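Local coordinates for protein putative esterase/lipase/thioesterase (PDB 2PBL) that probably hydrolyses ester or thioester bonds, as an esterase, lipase or thioesterase of the alpha/beta hydrolase fold, at residues 24-28 / 80-84; 52-58 / 94-100; 169-173 / 192-198. All blocks are in the same frame, centred on the assembly; numbering follows the deposited sequence.

Contact 1. Residues 24-28 / 80-84; sequences WAASA and SSWSH
An aromatic cluster of Trp24, Trp82 and His84 joins helix 20-35 to the loop that follows strand 64-69. The end of the Trp82 six-membered ring lies over one face of the Trp24 indole, with CH2 of Trp82 3.5 Å from CZ3 of Trp24. The two six-membered rings are tilted by 43°, so the pair is neither a parallel stack nor an edge-to-face one. His84 meets the helix further along, its ring rim to rim with the Trp24 five-membered ring. CB of Ser27 sits over the centre of the imidazole, 3.7 Å from the His84 ring centroid, in a CH-pi contact. His84 has CG between its backbone N and carbonyl carbon (chi1 64°), which turns the ring toward the helix. The methyl of Ala28 fits close against the backbone of residues 80-83: its CB is 3.1 Å from Ser80 O and 3.6 Å from Ser83 N. A water bridges the backbones, donating to Ala25 O at 2.6 Å and to Ser80 O at 3.2 Å. Arg32, further along the helix, also bonds Ser80 O and Ser83 OG. Trp82 also stacks on His70, just after strand 64-69. This is an N-terminal helix packed on a strand-to-helix loop of an alpha/beta hydrolase.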
loop_
_atom_site.group_PDB
_atom_site.type_symbol
_atom_site.label_atom_id
_atom_site.label_comp_id
_atom_site.label_asym_id
_atom_site.label_seq_id
_atom_site.Cartn_x
_atom_site.Cartn_y
_atom_site.Cartn_z
ATOM N N TRP A 24 -8.556 13.158 5.680
ATOM C CA TRP A 24 -8.660 11.813 5.091
ATOM C C TRP A 24 -9.792 11.052 5.735
ATOM O O TRP A 24 -10.605 10.439 5.044
ATOM C CB TRP A 24 -7.381 11.010 5.295
ATOM C CG TRP A 24 -6.220 11.380 4.476
ATOM C CD1 TRP A 24 -6.221 11.838 3.200
ATOM C CD2 TRP A 24 -4.853 11.246 4.851
ATOM N NE1 TRP A 24 -4.930 12.027 2.778
ATOM C CE2 TRP A 24 -4.076 11.659 3.763
ATOM C CE3 TRP A 24 -4.206 10.804 6.004
ATOM C CZ2 TRP A 24 -2.677 11.664 3.795
ATOM C CZ3 TRP A 24 -2.815 10.824 6.038
ATOM C CH2 TRP A 24 -2.076 11.253 4.938
ATOM N N ALA A 25 -9.824 11.107 7.071
ATOM C CA ALA A 25 -10.845 10.408 7.868
ATOM C C ALA A 25 -12.207 10.879 7.497
ATOM O O ALA A 25 -13.119 10.087 7.350
ATOM C CB ALA A 25 -10.610 10.672 9.354
ATOM N N ALA A 26 -12.364 12.194 7.385
ATOM C CA ALA A 26 -13.635 12.785 7.012
ATOM C C ALA A 26 -14.048 12.423 5.578
ATOM O O ALA A 26 -15.234 12.103 5.314
ATOM C CB ALA A 26 -13.548 14.329 7.163
ATOM N N SER A 27 -13.095 12.552 4.639
ATOM C CA SER A 27 -13.334 12.203 3.243
ATOM C C SER A 27 -13.718 10.742 3.099
ATOM O O SER A 27 -14.629 10.399 2.327
ATOM C CB SER A 27 -12.090 12.443 2.385
ATOM O OG SER A 27 -11.866 13.821 2.179
ATOM N N ALA A 28 -13.012 9.887 3.836
ATOM C CA ALA A 28 -13.270 8.440 3.766
ATOM C C ALA A 28 -14.690 8.102 4.303
ATOM O O ALA A 28 -15.470 7.362 3.678
ATOM C CB ALA A 28 -12.178 7.675 4.480
ATOM N N SER A 80 -9.830 2.744 7.627
ATOM C CA SER A 80 -10.889 3.747 7.609
ATOM C C SER A 80 -10.502 5.143 7.146
ATOM O O SER A 80 -11.391 5.932 6.857
ATOM C CB SER A 80 -11.594 3.862 8.961
ATOM O OG SER A 80 -10.795 4.514 9.938
ATOM N N SER A 81 -9.220 5.457 7.078
ATOM C CA SER A 81 -8.791 6.773 6.590
ATOM C C SER A 81 -8.626 6.886 5.071
ATOM O O SER A 81 -8.284 7.974 4.569
ATOM C CB SER A 81 -7.469 7.119 7.225
ATOM O OG SER A 81 -7.662 7.402 8.610
ATOM N N TRP A 82 -8.939 5.827 4.318
ATOM C CA TRP A 82 -8.569 5.814 2.892
ATOM C C TRP A 82 -9.616 5.416 1.865
ATOM O O TRP A 82 -9.306 5.364 0.696
ATOM C CB TRP A 82 -7.379 4.875 2.710
ATOM C CG TRP A 82 -6.364 4.939 3.829
ATOM C CD1 TRP A 82 -6.304 4.108 4.909
ATOM C CD2 TRP A 82 -5.365 5.942 4.041
ATOM N NE1 TRP A 82 -5.312 4.511 5.760
ATOM C CE2 TRP A 82 -4.706 5.625 5.242
ATOM C CE3 TRP A 82 -4.932 7.057 3.305
ATOM C CZ2 TRP A 82 -3.650 6.393 5.738
ATOM C CZ3 TRP A 82 -3.893 7.810 3.796
ATOM C CH2 TRP A 82 -3.242 7.465 4.989
ATOM N N SER A 83 -10.838 5.152 2.309
ATOM C CA SER A 83 -11.920 4.647 1.464
ATOM C C SER A 83 -12.146 5.491 0.242
ATOM O O SER A 83 -12.329 4.967 -0.863
ATOM C CB SER A 83 -13.208 4.554 2.291
ATOM O OG SER A 83 -12.871 3.955 3.537
ATOM N N HIS A 84 -12.118 6.810 0.431
ATOM C CA HIS A 84 -12.383 7.763 -0.670
ATOM C C HIS A 84 -11.400 7.608 -1.860
ATOM O O HIS A 84 -11.672 8.045 -2.990
ATOM C CB HIS A 84 -12.327 9.187 -0.110
ATOM C CG HIS A 84 -10.976 9.573 0.407
ATOM N ND1 HIS A 84 -10.403 9.004 1.522
ATOM C CD2 HIS A 84 -10.084 10.480 -0.053
ATOM C CE1 HIS A 84 -9.215 9.544 1.726
ATOM N NE2 HIS A 84 -9.001 10.455 0.789
HETATM O O HOH W 1 -13.265 7.829 8.684
#

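Contact 2. Residues 52-58 / 94-100; sequences KFDLFLP and WAVAMPS
Phe53 and Leu55 project on the side where Ala97 is small. With chi1 at 68° the Phe53 ring leads away from the neighbouring strand, and only its CD2 side comes near, 4.2 Å from Ala97 CB. Phe53 CB lies against CA and CB of Pro99. CD1 of Leu55 lies against CB of Ala97 and CB of Ala95, about equally near. The small Ala95 leaves its CB to be met by Leu55 CD1, Leu57 CD2 and Pro58 CD, the proline at 4.1 Å. Helix 109-126 covers this side, with Ala123 against Phe53 and Ala97.

The strands run antiparallel in the mixed sheet of the alpha/beta hydrolase fold, where strand 94-99 lies between 52-56 and 64-69. Asp54 pairs with Met98 and Phe56 with Val96 through two backbone bonds each. The bond from Val96 N to Phe56 O is 2.8 Å. The one from Asp54 N to Met98 O is longer, 3.2 Å, and its donor stands above the carbonyl plane. Beyond these pairs, Ser100 N meets Lys52 O at 2.9 Å, almost straight.

The opposite face carries Asp54, Phe56, Val96 and Met98. The selenium of Met98, a selenomethionine, comes to the edge of the Phe56 ring, 4.4 Å from CE2. Phe31 of helix 20-35 also meets that ring, edge-to-face.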
loop_
_atom_site.group_PDB
_atom_site.type_symbol
_atom_site.label_atom_id
_atom_site.label_comp_id
_atom_site.label_asym_id
_atom_site.label_seq_id
_atom_site.Cartn_x
_atom_site.Cartn_y
_atom_site.Cartn_z
ATOM N N LYS A 52 -9.384 -7.212 9.248
ATOM C CA LYS A 52 -10.565 -6.859 8.522
ATOM C C LYS A 52 -10.203 -6.085 7.277
ATOM O O LYS A 52 -9.137 -5.472 7.251
ATOM C CB LYS A 52 -11.387 -5.885 9.355
ATOM C CG LYS A 52 -11.712 -6.288 10.768
ATOM C CD LYS A 52 -12.786 -7.299 10.838
ATOM C CE LYS A 52 -13.112 -7.554 12.322
ATOM N NZ LYS A 52 -13.991 -8.709 12.525
ATOM N N PHE A 53 -11.095 -6.128 6.289
ATOM C CA PHE A 53 -10.997 -5.321 5.091
ATOM C C PHE A 53 -12.355 -4.827 4.658
ATOM O O PHE A 53 -13.392 -5.420 4.972
ATOM C CB PHE A 53 -10.305 -6.044 3.925
ATOM C CG PHE A 53 -11.068 -7.212 3.343
ATOM C CD1 PHE A 53 -11.053 -8.462 3.954
ATOM C CD2 PHE A 53 -11.727 -7.090 2.135
ATOM C CE1 PHE A 53 -11.756 -9.527 3.411
ATOM C CE2 PHE A 53 -12.406 -8.165 1.559
ATOM C CZ PHE A 53 -12.403 -9.395 2.205
ATOM N N ASP A 54 -12.319 -3.690 3.975
ATOM C CA ASP A 54 -13.489 -3.103 3.383
ATOM C C ASP A 54 -13.442 -3.474 1.887
ATOM O O ASP A 54 -12.377 -3.544 1.260
ATOM C CB ASP A 54 -13.528 -1.599 3.580
ATOM C CG ASP A 54 -13.785 -1.174 5.045
ATOM O OD1 ASP A 54 -14.248 -1.963 5.902
ATOM O OD2 ASP A 54 -13.504 -0.002 5.332
ATOM N N LEU A 55 -14.608 -3.788 1.359
ATOM C CA LEU A 55 -14.781 -4.125 -0.037
ATOM C C LEU A 55 -15.839 -3.209 -0.653
ATOM O O LEU A 55 -17.022 -3.218 -0.259
ATOM C CB LEU A 55 -15.159 -5.582 -0.202
ATOM C CG LEU A 55 -15.243 -6.125 -1.614
ATOM C CD1 LEU A 55 -13.903 -5.997 -2.376
ATOM C CD2 LEU A 55 -15.643 -7.588 -1.532
ATOM N N PHE A 56 -15.371 -2.404 -1.590
ATOM C CA PHE A 56 -16.199 -1.461 -2.317
ATOM C C PHE A 56 -16.475 -2.011 -3.707
ATOM O O PHE A 56 -15.557 -2.257 -4.492
ATOM C CB PHE A 56 -15.556 -0.067 -2.365
ATOM C CG PHE A 56 -15.200 0.445 -1.001
ATOM C CD1 PHE A 56 -16.198 0.758 -0.094
ATOM C CD2 PHE A 56 -13.878 0.533 -0.592
ATOM C CE1 PHE A 56 -15.882 1.153 1.180
ATOM C CE2 PHE A 56 -13.568 0.933 0.700
ATOM C CZ PHE A 56 -14.565 1.252 1.561
ATOM N N LEU A 57 -17.762 -2.137 -4.021
ATOM C CA LEU A 57 -18.207 -2.735 -5.278
ATOM C C LEU A 57 -18.626 -1.675 -6.248
ATOM O O LEU A 57 -19.258 -0.690 -5.814
ATOM C CB LEU A 57 -19.422 -3.617 -5.022
ATOM C CG LEU A 57 -19.180 -4.714 -3.992
ATOM C CD1 LEU A 57 -20.437 -5.422 -3.643
ATOM C CD2 LEU A 57 -18.127 -5.704 -4.458
ATOM N N PRO A 58 -18.309 -1.872 -7.557
ATOM C CA PRO A 58 -18.744 -0.960 -8.590
ATOM C C PRO A 58 -20.195 -1.258 -8.880
ATOM O O PRO A 58 -20.754 -2.207 -8.343
ATOM C CB PRO A 58 -17.876 -1.351 -9.807
ATOM C CG PRO A 58 -17.632 -2.780 -9.640
ATOM C CD PRO A 58 -17.592 -3.029 -8.137
ATOM N N TRP A 94 -13.683 -1.607 -11.300
ATOM C CA TRP A 94 -12.954 -2.483 -10.391
ATOM C C TRP A 94 -13.601 -2.502 -9.019
ATOM O O TRP A 94 -14.077 -1.469 -8.529
ATOM C CB TRP A 94 -11.528 -1.964 -10.209
ATOM C CG TRP A 94 -10.734 -2.096 -11.450
ATOM C CD1 TRP A 94 -10.811 -1.300 -12.539
ATOM C CD2 TRP A 94 -9.800 -3.123 -11.764
ATOM N NE1 TRP A 94 -9.970 -1.738 -13.521
ATOM C CE2 TRP A 94 -9.315 -2.854 -13.070
ATOM C CE3 TRP A 94 -9.294 -4.230 -11.063
ATOM C CZ2 TRP A 94 -8.387 -3.671 -13.704
ATOM C CZ3 TRP A 94 -8.353 -5.024 -11.687
ATOM C CH2 TRP A 94 -7.919 -4.761 -12.997
ATOM N N ALA A 95 -13.616 -3.670 -8.395
ATOM C CA ALA A 95 -13.982 -3.743 -6.973
ATOM C C ALA A 95 -12.721 -3.330 -6.239
ATOM O O ALA A 95 -11.621 -3.554 -6.713
ATOM C CB ALA A 95 -14.399 -5.125 -6.556
ATOM N N VAL A 96 -12.854 -2.724 -5.077
ATOM C CA VAL A 96 -11.675 -2.244 -4.380
ATOM C C VAL A 96 -11.614 -2.720 -2.935
ATOM O O VAL A 96 -12.522 -2.458 -2.152
ATOM C CB VAL A 96 -11.623 -0.674 -4.441
ATOM C CG1 VAL A 96 -10.436 -0.137 -3.652
ATOM C CG2 VAL A 96 -11.581 -0.216 -5.893
ATOM N N ALA A 97 -10.526 -3.409 -2.575
ATOM C CA ALA A 97 -10.370 -3.899 -1.234
ATOM C C ALA A 97 -9.332 -3.082 -0.494
ATOM O O ALA A 97 -8.274 -2.805 -1.052
ATOM C CB ALA A 97 -9.955 -5.401 -1.243
HETATM N N MSE A 98 -9.564 -2.833 0.787
HETATM C CA MSE A 98 -8.632 -2.112 1.631
HETATM C C MSE A 98 -8.448 -2.778 2.989
HETATM O O MSE A 98 -9.293 -2.698 3.834
HETATM C CB MSE A 98 -9.065 -0.660 1.800
HETATM C CG MSE A 98 -8.815 0.126 0.542
HETATM SE SE MSE A 98 -9.298 2.021 0.751
HETATM C CE MSE A 98 -8.880 2.682 -0.969
ATOM N N PRO A 99 -7.314 -3.468 3.200
ATOM C CA PRO A 99 -7.238 -4.077 4.524
ATOM C C PRO A 99 -6.603 -3.207 5.590
ATOM O O PRO A 99 -5.843 -2.248 5.298
ATOM C CB PRO A 99 -6.297 -5.263 4.277
ATOM C CG PRO A 99 -5.363 -4.720 3.289
ATOM C CD PRO A 99 -6.172 -3.848 2.360
ATOM N N SER A 100 -6.937 -3.566 6.830
ATOM C CA SER A 100 -6.245 -3.121 8.007
ATOM C C SER A 100 -5.316 -4.301 8.324
ATOM O O SER A 100 -5.392 -5.391 7.687
ATOM C CB SER A 100 -7.226 -2.901 9.166
ATOM O OG SER A 100 -7.938 -1.684 9.082
#

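Contact 3. Residues 169-173 / 192-198; sequences LSDLR and IAESPVE
Ser195 OG is held from two directions. It accepts a bond from Leu172 N at 3.0 Å, nearly straight at 167°, and donates one to Ala191 O in the last turn of helix 188-193. The contact joins two loops of the alpha/beta hydrolase fold, one leaving strand 160-166 and the other leaving helix 188-193. Ser170 O accepts from Val197 N at 3.0 Å, with the Pro196 ring and both Val197 methyls packed around the carbonyl. Leu172 lies alongside Glu194, its CD1 against Glu194 CB; the Glu194 carboxylate itself goes to Arg145.

Asp171 opens an Asx turn: its OD1 takes Arg173 N at 3.1 Å, from above the carboxylate plane. The chain of Arg173 then runs extended from CG to NE, and its guanidinium forms salt bridges with two acids, Asp171 and Glu198. Glu198 OE2 sits at the edge of the group, 3.1 Å from NH1 of Arg173, with NH2 slightly further off; both bonds are weak. The carboxylate stands at 89° to the guanidinium plane. A leucine in place of Arg173 would probably leave Asp171 and Glu198, whose OD1 and OE2 lie 6.1 Å apart, without their shared cation. Asp171 OD2 meets the guanidinium edge in its plane, in a weak bond to NH2. Ile192 comes in obliquely beside that group, with its CG1 3.6 Å from Arg173 NE.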
loop_
_atom_site.group_PDB
_atom_site.type_symbol
_atom_site.label_atom_id
_atom_site.label_comp_id
_atom_site.label_asym_id
_atom_site.label_seq_id
_atom_site.Cartn_x
_atom_site.Cartn_y
_atom_site.Cartn_z
ATOM N N LEU A 169 8.797 1.721 0.805
ATOM C CA LEU A 169 10.022 1.356 1.518
ATOM C C LEU A 169 10.479 0.033 0.891
ATOM O O LEU A 169 9.813 -1.012 1.097
ATOM C CB LEU A 169 9.745 1.203 3.000
ATOM C CG LEU A 169 9.391 2.638 3.462
ATOM C CD1 LEU A 169 8.353 2.742 4.508
ATOM C CD2 LEU A 169 10.696 3.330 3.855
ATOM N N SER A 170 11.627 0.048 0.203
ATOM C CA SER A 170 12.132 -1.129 -0.511
ATOM C C SER A 170 13.321 -1.828 0.129
ATOM O O SER A 170 13.595 -3.014 -0.152
ATOM C CB SER A 170 12.475 -0.759 -1.943
ATOM O OG SER A 170 13.530 0.177 -1.986
ATOM N N ASP A 171 14.010 -1.076 0.989
ATOM C CA ASP A 171 15.163 -1.549 1.686
ATOM C C ASP A 171 14.899 -1.108 3.104
ATOM O O ASP A 171 14.797 0.108 3.393
ATOM C CB ASP A 171 16.403 -0.897 1.087
ATOM C CG ASP A 171 17.698 -1.453 1.669
ATOM O OD1 ASP A 171 17.669 -2.152 2.701
ATOM O OD2 ASP A 171 18.743 -1.162 1.086
ATOM N N LEU A 172 14.671 -2.076 3.985
ATOM C CA LEU A 172 14.430 -1.729 5.371
ATOM C C LEU A 172 15.695 -1.529 6.220
ATOM O O LEU A 172 15.585 -1.085 7.351
ATOM C CB LEU A 172 13.538 -2.778 6.016
ATOM C CG LEU A 172 12.208 -3.065 5.287
ATOM C CD1 LEU A 172 11.312 -3.956 6.218
ATOM C CD2 LEU A 172 11.461 -1.829 4.874
ATOM N N ARG A 173 16.864 -1.840 5.695
ATOM C CA ARG A 173 18.105 -1.705 6.485
ATOM C C ARG A 173 18.322 -0.314 7.091
ATOM O O ARG A 173 18.677 -0.190 8.259
ATOM C CB ARG A 173 19.315 -2.045 5.654
ATOM C CG ARG A 173 19.483 -3.520 5.252
ATOM C CD ARG A 173 20.498 -3.472 4.116
ATOM N NE ARG A 173 20.826 -4.752 3.534
ATOM C CZ ARG A 173 20.494 -5.177 2.307
ATOM N NH1 ARG A 173 20.895 -6.388 1.943
ATOM N NH2 ARG A 173 19.793 -4.435 1.437
ATOM N N ILE A 192 16.669 -7.335 6.062
ATOM C CA ILE A 192 16.991 -7.942 4.769
ATOM C C ILE A 192 15.886 -8.884 4.333
ATOM O O ILE A 192 15.392 -8.783 3.215
ATOM C CB ILE A 192 18.340 -8.732 4.830
ATOM C CG1 ILE A 192 19.501 -7.776 5.027
ATOM C CG2 ILE A 192 18.621 -9.549 3.518
ATOM C CD1 ILE A 192 20.712 -8.463 5.643
ATOM N N ALA A 193 15.513 -9.819 5.208
ATOM C CA ALA A 193 14.459 -10.771 4.895
ATOM C C ALA A 193 13.177 -10.091 4.396
ATOM O O ALA A 193 12.492 -10.611 3.511
ATOM C CB ALA A 193 14.123 -11.579 6.114
ATOM N N GLU A 194 12.857 -8.945 4.983
ATOM C CA GLU A 194 11.627 -8.214 4.618
ATOM C C GLU A 194 11.798 -7.091 3.575
ATOM O O GLU A 194 10.845 -6.363 3.317
ATOM C CB GLU A 194 10.901 -7.682 5.846
ATOM C CG GLU A 194 10.154 -8.794 6.602
ATOM C CD GLU A 194 9.140 -9.451 5.756
ATOM O OE1 GLU A 194 8.458 -8.724 5.028
ATOM O OE2 GLU A 194 9.042 -10.721 5.743
ATOM N N SER A 195 12.977 -6.991 2.969
ATOM C CA SER A 195 13.256 -5.962 1.999
ATOM C C SER A 195 12.953 -6.451 0.580
ATOM O O SER A 195 13.551 -7.389 0.107
ATOM C CB SER A 195 14.722 -5.520 2.055
ATOM O OG SER A 195 15.045 -4.984 3.326
ATOM N N PRO A 196 12.018 -5.796 -0.105
ATOM C CA PRO A 196 11.696 -6.067 -1.495
ATOM C C PRO A 196 12.908 -6.068 -2.443
ATOM O O PRO A 196 12.937 -6.850 -3.379
ATOM C CB PRO A 196 10.717 -4.924 -1.808
ATOM C CG PRO A 196 10.066 -4.710 -0.550
ATOM C CD PRO A 196 11.076 -4.807 0.452
ATOM N N VAL A 197 13.922 -5.229 -2.199
ATOM C CA VAL A 197 15.093 -5.248 -3.071
ATOM C C VAL A 197 15.805 -6.608 -3.041
ATOM O O VAL A 197 16.479 -6.950 -4.002
ATOM C CB VAL A 197 16.141 -4.140 -2.768
ATOM C CG1 VAL A 197 15.569 -2.817 -2.972
ATOM C CG2 VAL A 197 16.738 -4.301 -1.367
ATOM N N GLU A 198 15.601 -7.384 -1.976
ATOM C CA GLU A 198 16.214 -8.724 -1.832
ATOM C C GLU A 198 15.497 -9.872 -2.513
ATOM O O GLU A 198 16.003 -10.994 -2.563
ATOM C CB GLU A 198 16.324 -9.053 -0.348
ATOM C CG GLU A 198 17.208 -8.100 0.352
ATOM C CD GLU A 198 18.637 -8.143 -0.167
ATOM O OE1 GLU A 198 19.215 -9.249 -0.204
ATOM O OE2 GLU A 198 19.157 -7.062 -0.533
#

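From the N terminus, helix 20-35 supplies the first half of contact 1 and strand 52-56 the first half of contact 2. Contact 1 then closes at 80-84, after strand 64-69, and contact 2 closes at strand 94-99. Their segments alternate, so the two loops cross. They also touch: Ser83 CB packs 3.6 Å from Phe56 CZ, which seats the 80-84 loop between the N-terminal helix and the sheet. Contact 3 opens after both have closed. It ties off a short loop of 18 residues that hold helix 181-184 and the start of helix 188-193. It lies across the chain's centre, its nearest atoms about 13 Å from contact 1 and about 14 Å from contact 2.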